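Local coordinates for methyl-coenzyme M reductase gamma subunit (Methermicoccus shengliensis DSM 18856, PDB 7NKG), which forms part of the nickel-factor 430 enzyme that releases methane from methyl-coenzyme M with coenzyme B, as the smallest of its three subunit types, at residues C[155-158]-C[159-163]; C[142-146]-C[147-151]; C[35-38]-C[39-42]; C[219-222]-C[223-227]. One frame throughout, in Å; residues are numbered along the deposited sequence.

Interaction 1. Residues C[155-158]-C[159-163]; sequences TVHG and HSCRL. With F43 (factor 430), chain V.
H157 and C161 meet ring to sulfur, and the histidine can be followed outward. CG stands anti to the backbone N (chi1 -165°), which swings the imidazole toward one carboxylate of factor 430. CB makes only a loose approach to that carboxylate, whereas H157 ND1 donates to F43 OCC at 2.8 Å in a nearly straight bond (169°) lying in the ring plane. Farther round the ring, H157 CD2 is 3.6 Å from C161 SG. At the tip, H157 NE2 comes within 3.2 Å of the same sulfur while also hydrogen-bonding a basic side chain of another protein chain. The sulfur sits obliquely to the ring, 37° off its normal. It is carried there by a type I beta turn from G158 to C161, closed by C161 N to G158 O at 3.1 Å. H159 adds a weak bond, ND1 to F43 OBC at 3.0 Å, its NE2 bonding a basic side chain of another protein chain; a water joins F43 OBC to G158 N. Upstream, T155 N donates to F43 OEB at 2.8 Å and V156 N to F43 ODB at 2.9 Å. Backbone amides and two histidines thus grip two carboxylates, forming part of the factor 430 pocket.

Interaction 2. Residues C[142-146]-C[147-151]; sequences EMTCP and ALAGL
C145 touches A147, L148 and A149 through a compact turn in which its sulfur and its carbonyl are both used. SG lies anti to the backbone N (chi1 162°), and this rotation places it in front of two successive amides. A147 N donates to C145 SG at 3.4 Å, and L148 N donates to the same sulfur at 3.5 Å in an almost linear bond (174°). Meanwhile C145 O accepts from A149 N at 3.0 Å, approached almost head-on to the oxygen, closing an alpha turn whose inner residues P146, A147 and L148 all have right-handed helical backbone angles. The methyl of A149 is drawn in as well, with its CB 3.3 Å from C145 O. This is the tight part. Around the sulfur the apolar contacts are wider: C145 SG reaches A147 CB and L148 CG at 4.0 Å each. The loose side is at T144, whose CG2 meets A149 CB at 4.3 Å, while its hydroxyl is bonded to S138 and R102. No solvent flank exists here, since every touching residue is buried. M204 also packs on C145, I183 of strand 182-187 covers P146 and A147, and the turn delivers the chain into strand 149-151. C145 N is buried without any hydrogen-bonding partner. C145 SG accepts the amides two and three residues on, at the start of the turn, and makes a further hydrogen bond outside 142-151. The two N-H groups give the sulfur an acceptor role and would, if anything, stabilise negative charge on it.

Interaction 3. Residues C[35-38]-C[39-42]; sequences EDLT and AILG
A39 and E35 form the first i to i+4 bond here, along the last two turns of helix 34-41, with A39 N 2.9 Å from E35 O. The methyl of A39 sits between two carbonyls, its CB 3.5 Å from both E35 O and D36 O. Next, I40 N donates to D36 O at 3.1 Å in a fairly straight bond (164°). Its CG1 stands between the backbone N and the carbonyl carbon (chi1 64°), a position that folds this branch back against the helix, 3.3 Å from L37 O. From there I40 CD1 extends to a loose contact with L37 CD1 at 4.3 Å. L41 follows, its amide bonded to L37 O at 3.1 Å. The side chains of L41 and L37 cross at a slant, L41 CD1 touching L37 CG at 4.0 Å. G42 ends the run: its N still donates to T38 O, at 3.3 Å, but its positive phi (68°) breaks the helical course. The helix packs on strand 193-201 and on helix 128-140. Strand 193-201 receives D36, A39 and I40 through V198 and R196, and R196 pairs with D36 in a salt bridge. Helix 128-140 takes L37, I40 and L41, with E132 holding the T38 hydroxyl. Q189 bonds the L41 carbonyl at the helix end.

Interaction 4. Residues C[219-222]-C[223-227]; sequences DNVP and FRSDS
P222 O accepts two hydrogen bonds from the single residue S225, one from its backbone and one from its hydroxyl. The backbone bond, S225 N to P222 O at 3.0 Å, closes a beta turn around F223 and R224, both at helical backbone angles, immediately before helix 227-245. The two donors reach the oxygen from different directions: S225 OG lies in the carbonyl plane on a lone pair, 2.7 Å from P222 O, whereas the amide sits 63° out of that plane. S225 OG occupies the slot between its own backbone N and carbonyl carbon (chi1 77°), the rotation that turns the hydroxyl back over the turn. Next to it come the proline ring, with P222 CD 3.8 Å from S225 OG, and V221 CG1. A second turn overlaps the first, D226 N bonding F223 O at 3.1 Å. D226 then centres an inverse gamma turn at the N-cap position; its carboxylate makes no capping bond and instead binds Y216, T12 and N11. The F223 ring meets Y216 edge-to-face and packs on V229 and V230 of the helix, while R224 forms a salt bridge with an acidic side chain of another protein chain. The gamma turn ends in a weak bond, S227 N to S225 O at 3.2 Å.

How the interactions relate
From the N terminus the four contacts follow one another in series; none nests within or crosses another, and each closes only a short local turn. Interaction 3 finishes helix 34-41. Interaction 2 turns the chain from helix 128-140 into strand 149-151, and interaction 1 shapes the loop between that strand and strand 163-164. Interaction 4 then leads into helix 227-245. Packing joins three of them: L151 CD1 meets I40 CD1 at 3.6 Å, and L148 CD2 meets L163 CD2 at 3.7 Å, so 142-151 bridges the helix end and the cofactor loop. Interactions 3 and 4 lie on opposite sides of the chain's centre, their own centres about 38 Å apart.

Interaction 1. Residues C[155-158]-C[159-163]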
loop_
_atom_site.group_PDB
_atom_site.type_symbol
_atom_site.label_atom_id
_atom_site.label_comp_id
_atom_site.label_asym_id
_atom_site.label_seq_id
_atom_site.Cartn_x
_atom_site.Cartn_y
_atom_site.Cartn_z
ATOM N N THR C 155 31.857 -12.164 12.950
ATOM C CA THR C 155 31.869 -12.190 14.423
ATOM C C THR C 155 32.938 -11.198 14.930
ATOM O O THR C 155 33.917 -11.567 15.565
ATOM C CB THR C 155 32.059 -13.625 14.942
ATOM O OG1 THR C 155 31.199 -14.507 14.222
ATOM C CG2 THR C 155 31.810 -13.721 16.431
ATOM N N VAL C 156 32.725 -9.937 14.598
ATOM C CA VAL C 156 33.705 -8.882 14.796
ATOM C C VAL C 156 33.752 -8.301 16.210
ATOM O O VAL C 156 34.737 -7.642 16.535
ATOM C CB VAL C 156 33.501 -7.758 13.739
ATOM C CG1 VAL C 156 33.511 -8.347 12.322
ATOM C CG2 VAL C 156 32.217 -6.957 13.997
ATOM N N HIS C 157 32.704 -8.512 17.029
ATOM C CA HIS C 157 32.557 -7.947 18.380
ATOM C C HIS C 157 33.870 -7.817 19.166
ATOM O O HIS C 157 34.613 -8.794 19.271
ATOM C CB HIS C 157 31.584 -8.809 19.202
ATOM C CG HIS C 157 31.090 -8.151 20.453
ATOM N ND1 HIS C 157 30.241 -7.061 20.403
ATOM C CD2 HIS C 157 31.278 -8.495 21.750
ATOM C CE1 HIS C 157 29.980 -6.744 21.667
ATOM N NE2 HIS C 157 30.569 -7.588 22.512
ATOM N N GLY C 158 34.158 -6.629 19.668
ATOM C CA GLY C 158 35.364 -6.412 20.455
ATOM C C GLY C 158 35.935 -5.006 20.439
ATOM O O GLY C 158 36.620 -4.635 21.393
ATOM N N HIS C 159 35.668 -4.197 19.382
ATOM C CA HIS C 159 36.263 -2.855 19.298
ATOM C C HIS C 159 36.006 -1.995 20.543
ATOM O O HIS C 159 36.888 -1.285 21.002
ATOM C CB HIS C 159 35.842 -2.105 18.012
ATOM C CG HIS C 159 34.515 -1.408 18.082
ATOM N ND1 HIS C 159 33.325 -2.118 18.060
ATOM C CD2 HIS C 159 34.230 -0.087 18.211
ATOM C CE1 HIS C 159 32.358 -1.208 18.108
ATOM N NE2 HIS C 159 32.852 0.026 18.219
ATOM N N SER C 160 34.788 -2.090 21.082
ATOM C CA SER C 160 34.324 -1.296 22.227
ATOM C C SER C 160 34.319 -2.075 23.562
ATOM O O SER C 160 33.858 -1.550 24.578
ATOM C CB SER C 160 32.913 -0.811 21.921
ATOM O OG SER C 160 32.131 -1.925 21.521
ATOM N N CYS C 161 34.784 -3.342 23.563
ATOM C CA CYS C 161 34.819 -4.146 24.775
ATOM C C CYS C 161 36.045 -3.809 25.583
ATOM O O CYS C 161 37.098 -3.445 25.032
ATOM C CB CYS C 161 34.810 -5.629 24.420
ATOM S SG CYS C 161 33.264 -6.201 23.684
ATOM N N ARG C 162 35.968 -4.067 26.892
ATOM C CA ARG C 162 37.140 -3.935 27.762
ATOM C C ARG C 162 38.202 -4.943 27.299
ATOM O O ARG C 162 37.852 -6.033 26.838
ATOM C CB ARG C 162 36.751 -4.232 29.216
ATOM C CG ARG C 162 35.943 -3.124 29.848
ATOM C CD ARG C 162 35.359 -3.547 31.174
ATOM N NE ARG C 162 34.345 -4.590 31.024
ATOM C CZ ARG C 162 33.739 -5.212 32.037
ATOM N NH1 ARG C 162 34.042 -4.902 33.293
ATOM N NH2 ARG C 162 32.839 -6.160 31.799
ATOM N N LEU C 163 39.479 -4.554 27.341
ATOM C CA LEU C 163 40.542 -5.468 26.938
ATOM C C LEU C 163 40.616 -6.650 27.899
ATOM O O LEU C 163 40.186 -6.556 29.045
ATOM C CB LEU C 163 41.891 -4.757 26.941
ATOM C CG LEU C 163 42.039 -3.570 25.988
ATOM C CD1 LEU C 163 43.331 -2.856 26.253
ATOM C CD2 LEU C 163 42.018 -4.003 24.536
HETATM NI NI F43 V . 24.321 -6.107 12.838
HETATM N NA F43 V . 22.763 -7.414 12.410
HETATM C CHA F43 V . 21.266 -6.290 13.930
HETATM C C1A F43 V . 21.679 -7.445 13.057
HETATM C C2A F43 V . 20.914 -8.753 12.915
HETATM C C3A F43 V . 21.986 -9.647 12.256
HETATM C C4A F43 V . 22.775 -8.561 11.473
HETATM C C5A F43 V . 19.734 -8.596 11.926
HETATM C C6A F43 V . 18.923 -9.880 11.763
HETATM O O7A F43 V . 18.108 -10.252 12.607
HETATM N N8A F43 V . 19.081 -10.525 10.674
HETATM C C9A F43 V . 20.383 -9.199 14.284
HETATM C CAA F43 V . 22.867 -10.475 13.235
HETATM C CBA F43 V . 22.147 -11.715 13.765
HETATM C CCA F43 V . 23.062 -12.891 13.923
HETATM O ODA F43 V . 24.093 -12.785 14.639
HETATM O OEA F43 V . 22.722 -13.958 13.345
HETATM N NB F43 V . 25.320 -6.824 11.174
HETATM C CHB F43 V . 24.185 -8.947 11.035
HETATM C C1B F43 V . 24.809 -7.822 10.208
HETATM C C2B F43 V . 26.058 -8.251 9.374
HETATM C C3B F43 V . 27.252 -7.737 10.187
HETATM C C4B F43 V . 26.592 -6.688 11.037
HETATM N N5B F43 V . 23.905 -7.337 9.164
HETATM C C6B F43 V . 24.476 -7.213 7.975
HETATM O O7B F43 V . 23.908 -6.938 6.919
HETATM C C8B F43 V . 25.951 -7.437 8.077
HETATM C C9B F43 V . 26.124 -9.735 8.936
HETATM C CAB F43 V . 27.884 -8.823 11.089
HETATM C CBB F43 V . 29.022 -8.327 11.980
HETATM C CCB F43 V . 29.836 -9.509 12.450
HETATM O ODB F43 V . 29.991 -9.722 13.678
HETATM O OEB F43 V . 30.384 -10.250 11.591
HETATM N NC F43 V . 25.951 -5.026 13.485
HETATM C CHC F43 V . 27.426 -5.670 11.713
HETATM C C1C F43 V . 27.122 -4.984 12.828
HETATM C C2C F43 V . 28.109 -4.029 13.424
HETATM C C3C F43 V . 27.487 -3.822 14.810
HETATM C C4C F43 V . 26.061 -4.307 14.640
HETATM C C5C F43 V . 28.041 -2.741 12.599
HETATM C C6C F43 V . 29.135 -1.801 13.099
HETATM O O7C F43 V . 30.301 -2.227 13.176
HETATM O O8C F43 V . 28.856 -0.617 13.411
HETATM C C8C F43 V . 28.181 -4.670 15.890
HETATM C C9C F43 V . 29.610 -4.191 16.178
HETATM C CAC F43 V . 30.195 -4.781 17.458
HETATM O OBC F43 V . 31.289 -4.314 17.863
HETATM O OCC F43 V . 29.596 -5.697 18.078
HETATM N ND F43 V . 23.471 -5.647 14.647
HETATM C CHD F43 V . 25.074 -4.087 15.556
HETATM C C5D F43 V . 23.018 -3.644 17.606
HETATM C C6D F43 V . 24.394 -3.058 17.895
HETATM C C7D F43 V . 25.201 -3.031 16.620
HETATM O O8D F43 V . 26.003 -2.125 16.546
HETATM C C9D F43 V . 21.024 -6.380 17.253
HETATM C CAD F43 V . 20.292 -5.591 18.330
HETATM O OBD F43 V . 20.074 -6.132 19.453
HETATM O OCD F43 V . 19.918 -4.401 18.137
HETATM C C1D F43 V . 23.959 -4.853 15.601
HETATM C C2D F43 V . 23.133 -4.981 16.861
HETATM C C3D F43 V . 21.815 -5.502 16.301
HETATM C C4D F43 V . 22.252 -6.321 15.090
HETATM O O HOH W 1 34.079 -4.853 17.011
HETATM O O HOH W 2 38.765 -3.475 22.882
HETATM O O HOH W 3 32.381 -4.437 20.290
#

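Interaction 2. Residues C[142-146]-C[147-151]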
loop_
_atom_site.group_PDB
_atom_site.type_symbol
_atom_site.label_atom_id
_atom_site.label_comp_id
_atom_site.label_asym_id
_atom_site.label_seq_id
_atom_site.Cartn_x
_atom_site.Cartn_y
_atom_site.Cartn_z
ATOM N N GLU C 142 52.528 0.368 10.992
ATOM C CA GLU C 142 52.060 0.883 12.264
ATOM C C GLU C 142 50.547 1.085 12.314
ATOM O O GLU C 142 50.039 1.377 13.386
ATOM C CB GLU C 142 52.771 2.189 12.598
ATOM C CG GLU C 142 52.466 3.333 11.650
ATOM C CD GLU C 142 53.084 4.638 12.092
ATOM O OE1 GLU C 142 52.770 5.094 13.217
ATOM O OE2 GLU C 142 53.916 5.179 11.327
ATOM N N MET C 143 49.830 0.963 11.177
ATOM C CA MET C 143 48.370 1.026 11.211
ATOM C C MET C 143 47.789 -0.135 12.028
ATOM O O MET C 143 46.622 -0.076 12.400
ATOM C CB MET C 143 47.812 1.028 9.784
ATOM C CG MET C 143 48.214 2.265 9.021
ATOM S SD MET C 143 47.348 2.432 7.444
ATOM C CE MET C 143 48.109 1.142 6.490
ATOM N N THR C 144 48.581 -1.188 12.306
ATOM C CA THR C 144 48.131 -2.317 13.104
ATOM C C THR C 144 49.017 -2.546 14.325
ATOM O O THR C 144 50.243 -2.410 14.258
ATOM C CB THR C 144 48.108 -3.591 12.220
ATOM O OG1 THR C 144 47.017 -3.474 11.292
ATOM C CG2 THR C 144 47.978 -4.896 13.029
ATOM N N CYS C 145 48.373 -2.940 15.430
ATOM C CA CYS C 145 49.009 -3.556 16.596
ATOM C C CYS C 145 48.351 -4.933 16.584
ATOM O O CYS C 145 47.121 -5.002 16.614
ATOM C CB CYS C 145 48.737 -2.855 17.919
ATOM S SG CYS C 145 49.077 -3.915 19.362
ATOM N N PRO C 146 49.120 -6.029 16.643
ATOM C CA PRO C 146 48.502 -7.361 16.546
ATOM C C PRO C 146 47.663 -7.783 17.757
ATOM O O PRO C 146 46.910 -8.756 17.650
ATOM C CB PRO C 146 49.699 -8.272 16.292
ATOM C CG PRO C 146 50.853 -7.562 16.899
ATOM C CD PRO C 146 50.597 -6.113 16.649
ATOM N N ALA C 147 47.785 -7.075 18.908
ATOM C CA ALA C 147 46.956 -7.359 20.085
ATOM C C ALA C 147 45.680 -6.493 20.035
ATOM O O ALA C 147 44.576 -7.006 20.290
ATOM C CB ALA C 147 47.728 -7.058 21.366
ATOM N N LEU C 148 45.821 -5.166 19.790
ATOM C CA LEU C 148 44.664 -4.272 19.794
ATOM C C LEU C 148 43.829 -4.361 18.530
ATOM O O LEU C 148 42.726 -3.829 18.534
ATOM C CB LEU C 148 45.108 -2.821 20.029
ATOM C CG LEU C 148 45.835 -2.541 21.353
ATOM C CD1 LEU C 148 46.438 -1.147 21.349
ATOM C CD2 LEU C 148 44.906 -2.679 22.553
ATOM N N ALA C 149 44.299 -5.054 17.487
ATOM C CA ALA C 149 43.557 -5.188 16.242
ATOM C C ALA C 149 43.495 -6.663 15.850
ATOM O O ALA C 149 44.304 -7.467 16.320
ATOM C CB ALA C 149 44.250 -4.374 15.155
ATOM N N GLY C 150 42.535 -7.010 14.999
ATOM C CA GLY C 150 42.425 -8.371 14.502
ATOM C C GLY C 150 41.694 -8.424 13.181
ATOM O O GLY C 150 40.755 -7.648 12.965
ATOM N N LEU C 151 42.150 -9.301 12.284
ATOM C CA LEU C 151 41.481 -9.518 11.001
ATOM C C LEU C 151 40.272 -10.376 11.320
ATOM O O LEU C 151 40.423 -11.460 11.893
ATOM C CB LEU C 151 42.382 -10.273 10.029
ATOM C CG LEU C 151 43.444 -9.451 9.325
ATOM C CD1 LEU C 151 44.518 -10.346 8.809
ATOM C CD2 LEU C 151 42.850 -8.646 8.182
#

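Interaction 3. Residues C[35-38]-C[39-42]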
loop_
_atom_site.group_PDB
_atom_site.type_symbol
_atom_site.label_atom_id
_atom_site.label_comp_id
_atom_site.label_asym_id
_atom_site.label_seq_id
_atom_site.Cartn_x
_atom_site.Cartn_y
_atom_site.Cartn_z
ATOM N N GLU C 35 52.743 -16.336 1.693
ATOM C CA GLU C 35 51.878 -17.491 1.963
ATOM C C GLU C 35 51.143 -17.375 3.289
ATOM O O GLU C 35 49.980 -17.779 3.366
ATOM C CB GLU C 35 52.673 -18.792 1.878
ATOM C CG GLU C 35 52.983 -19.133 0.438
ATOM C CD GLU C 35 53.843 -20.348 0.210
ATOM O OE1 GLU C 35 54.464 -20.857 1.171
ATOM O OE2 GLU C 35 53.879 -20.800 -0.955
ATOM N N ASP C 36 51.785 -16.790 4.321
ATOM C CA ASP C 36 51.108 -16.590 5.599
ATOM C C ASP C 36 49.975 -15.567 5.414
ATOM O O ASP C 36 48.888 -15.768 5.965
ATOM C CB ASP C 36 52.085 -16.145 6.713
ATOM C CG ASP C 36 52.880 -17.277 7.353
ATOM O OD1 ASP C 36 52.559 -18.460 7.088
ATOM O OD2 ASP C 36 53.820 -16.983 8.121
ATOM N N LEU C 37 50.182 -14.524 4.581
ATOM C CA LEU C 37 49.107 -13.548 4.340
ATOM C C LEU C 37 47.925 -14.229 3.646
ATOM O O LEU C 37 46.768 -14.038 4.035
ATOM C CB LEU C 37 49.593 -12.365 3.504
ATOM C CG LEU C 37 48.514 -11.298 3.164
ATOM C CD1 LEU C 37 47.924 -10.639 4.419
ATOM C CD2 LEU C 37 49.093 -10.225 2.272
ATOM N N THR C 38 48.216 -15.067 2.634
ATOM C CA THR C 38 47.150 -15.775 1.917
ATOM C C THR C 38 46.401 -16.711 2.856
ATOM O O THR C 38 45.172 -16.788 2.796
ATOM C CB THR C 38 47.741 -16.544 0.745
ATOM O OG1 THR C 38 48.414 -15.613 -0.108
ATOM C CG2 THR C 38 46.694 -17.276 -0.070
ATOM N N ALA C 39 47.136 -17.407 3.742
ATOM C CA ALA C 39 46.508 -18.331 4.680
ATOM C C ALA C 39 45.505 -17.589 5.602
ATOM O O ALA C 39 44.367 -18.040 5.748
ATOM C CB ALA C 39 47.576 -19.033 5.522
ATOM N N ILE C 40 45.917 -16.459 6.211
ATOM C CA ILE C 40 45.035 -15.753 7.153
ATOM C C ILE C 40 43.853 -15.065 6.442
ATOM O O ILE C 40 42.787 -14.945 7.057
ATOM C CB ILE C 40 45.800 -14.791 8.112
ATOM C CG1 ILE C 40 46.476 -13.635 7.327
ATOM C CG2 ILE C 40 46.833 -15.618 8.913
ATOM C CD1 ILE C 40 47.225 -12.606 8.139
ATOM N N LEU C 41 43.985 -14.701 5.147
ATOM C CA LEU C 41 42.826 -14.121 4.433
ATOM C C LEU C 41 41.746 -15.196 4.079
ATOM O O LEU C 41 40.564 -14.859 4.026
ATOM C CB LEU C 41 43.274 -13.300 3.217
ATOM C CG LEU C 41 44.250 -12.143 3.515
ATOM C CD1 LEU C 41 44.577 -11.380 2.254
ATOM C CD2 LEU C 41 43.691 -11.158 4.575
ATOM N N GLY C 42 42.138 -16.465 3.929
ATOM C CA GLY C 42 41.208 -17.570 3.703
ATOM C C GLY C 42 40.462 -17.620 2.384
ATOM O O GLY C 42 39.419 -18.273 2.307
#

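Interaction 4. Residues C[219-222]-C[223-227]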
loop_
_atom_site.group_PDB
_atom_site.type_symbol
_atom_site.label_atom_id
_atom_site.label_comp_id
_atom_site.label_asym_id
_atom_site.label_seq_id
_atom_site.Cartn_x
_atom_site.Cartn_y
_atom_site.Cartn_z
ATOM N N ASP C 219 41.563 10.504 28.218
ATOM C CA ASP C 219 42.706 10.112 29.056
ATOM C C ASP C 219 44.018 9.980 28.271
ATOM O O ASP C 219 44.980 9.406 28.784
ATOM C CB ASP C 219 42.390 8.838 29.851
ATOM C CG ASP C 219 42.026 7.631 29.014
ATOM O OD1 ASP C 219 42.178 7.701 27.767
ATOM O OD2 ASP C 219 41.554 6.632 29.595
ATOM N N ASN C 220 44.069 10.486 27.025
ATOM C CA ASN C 220 45.296 10.465 26.237
ATOM C C ASN C 220 45.393 11.828 25.525
ATOM O O ASN C 220 46.018 12.737 26.071
ATOM C CB ASN C 220 45.342 9.254 25.278
ATOM C CG ASN C 220 46.591 9.251 24.427
ATOM O OD1 ASN C 220 47.689 9.567 24.912
ATOM N ND2 ASN C 220 46.470 8.893 23.156
ATOM N N VAL C 221 44.722 11.999 24.367
ATOM C CA VAL C 221 44.687 13.242 23.620
ATOM C C VAL C 221 43.199 13.526 23.459
ATOM O O VAL C 221 42.557 12.892 22.618
ATOM C CB VAL C 221 45.385 13.097 22.259
ATOM C CG1 VAL C 221 45.166 14.340 21.404
ATOM C CG2 VAL C 221 46.878 12.820 22.441
ATOM N N PRO C 222 42.598 14.366 24.321
ATOM C CA PRO C 222 41.151 14.594 24.209
ATOM C C PRO C 222 40.755 15.239 22.887
ATOM O O PRO C 222 41.452 16.129 22.376
ATOM C CB PRO C 222 40.835 15.523 25.385
ATOM C CG PRO C 222 42.001 15.380 26.326
ATOM C CD PRO C 222 43.178 15.131 25.445
ATOM N N PHE C 223 39.617 14.822 22.342
ATOM C CA PHE C 223 39.064 15.404 21.112
ATOM C C PHE C 223 38.868 16.926 21.287
ATOM O O PHE C 223 39.217 17.707 20.406
ATOM C CB PHE C 223 37.708 14.743 20.802
ATOM C CG PHE C 223 36.937 15.402 19.685
ATOM C CD1 PHE C 223 37.442 15.432 18.397
ATOM C CD2 PHE C 223 35.685 15.947 19.913
ATOM C CE1 PHE C 223 36.715 16.001 17.359
ATOM C CE2 PHE C 223 34.965 16.534 18.878
ATOM C CZ PHE C 223 35.478 16.546 17.606
ATOM N N ARG C 224 38.358 17.312 22.465
ATOM C CA ARG C 224 38.116 18.707 22.846
ATOM C C ARG C 224 39.391 19.572 22.705
ATOM O O ARG C 224 39.286 20.763 22.417
ATOM C CB ARG C 224 37.654 18.746 24.314
ATOM C CG ARG C 224 37.034 20.050 24.785
ATOM C CD ARG C 224 36.947 20.048 26.299
ATOM N NE ARG C 224 35.992 19.064 26.827
ATOM C CZ ARG C 224 34.678 19.261 26.952
ATOM N NH1 ARG C 224 34.118 20.387 26.516
ATOM N NH2 ARG C 224 33.909 18.320 27.479
ATOM N N SER C 225 40.580 18.987 22.931
ATOM C CA SER C 225 41.840 19.725 22.875
ATOM C C SER C 225 42.321 20.071 21.465
ATOM O O SER C 225 43.207 20.920 21.344
ATOM C CB SER C 225 42.931 18.953 23.606
ATOM O OG SER C 225 43.440 17.868 22.847
ATOM N N ASP C 226 41.827 19.381 20.409
ATOM C CA ASP C 226 42.282 19.682 19.050
ATOM C C ASP C 226 41.309 20.688 18.454
ATOM O O ASP C 226 40.427 20.347 17.659
ATOM C CB ASP C 226 42.414 18.398 18.202
ATOM C CG ASP C 226 43.564 18.426 17.209
ATOM O OD1 ASP C 226 44.072 19.533 16.916
ATOM O OD2 ASP C 226 43.987 17.345 16.767
ATOM N N SER C 227 41.467 21.949 18.881
ATOM C CA SER C 227 40.589 23.062 18.507
ATOM C C SER C 227 40.276 23.158 17.005
ATOM O O SER C 227 39.120 23.389 16.654
ATOM C CB SER C 227 41.190 24.380 18.982
ATOM O OG SER C 227 41.537 24.290 20.353
#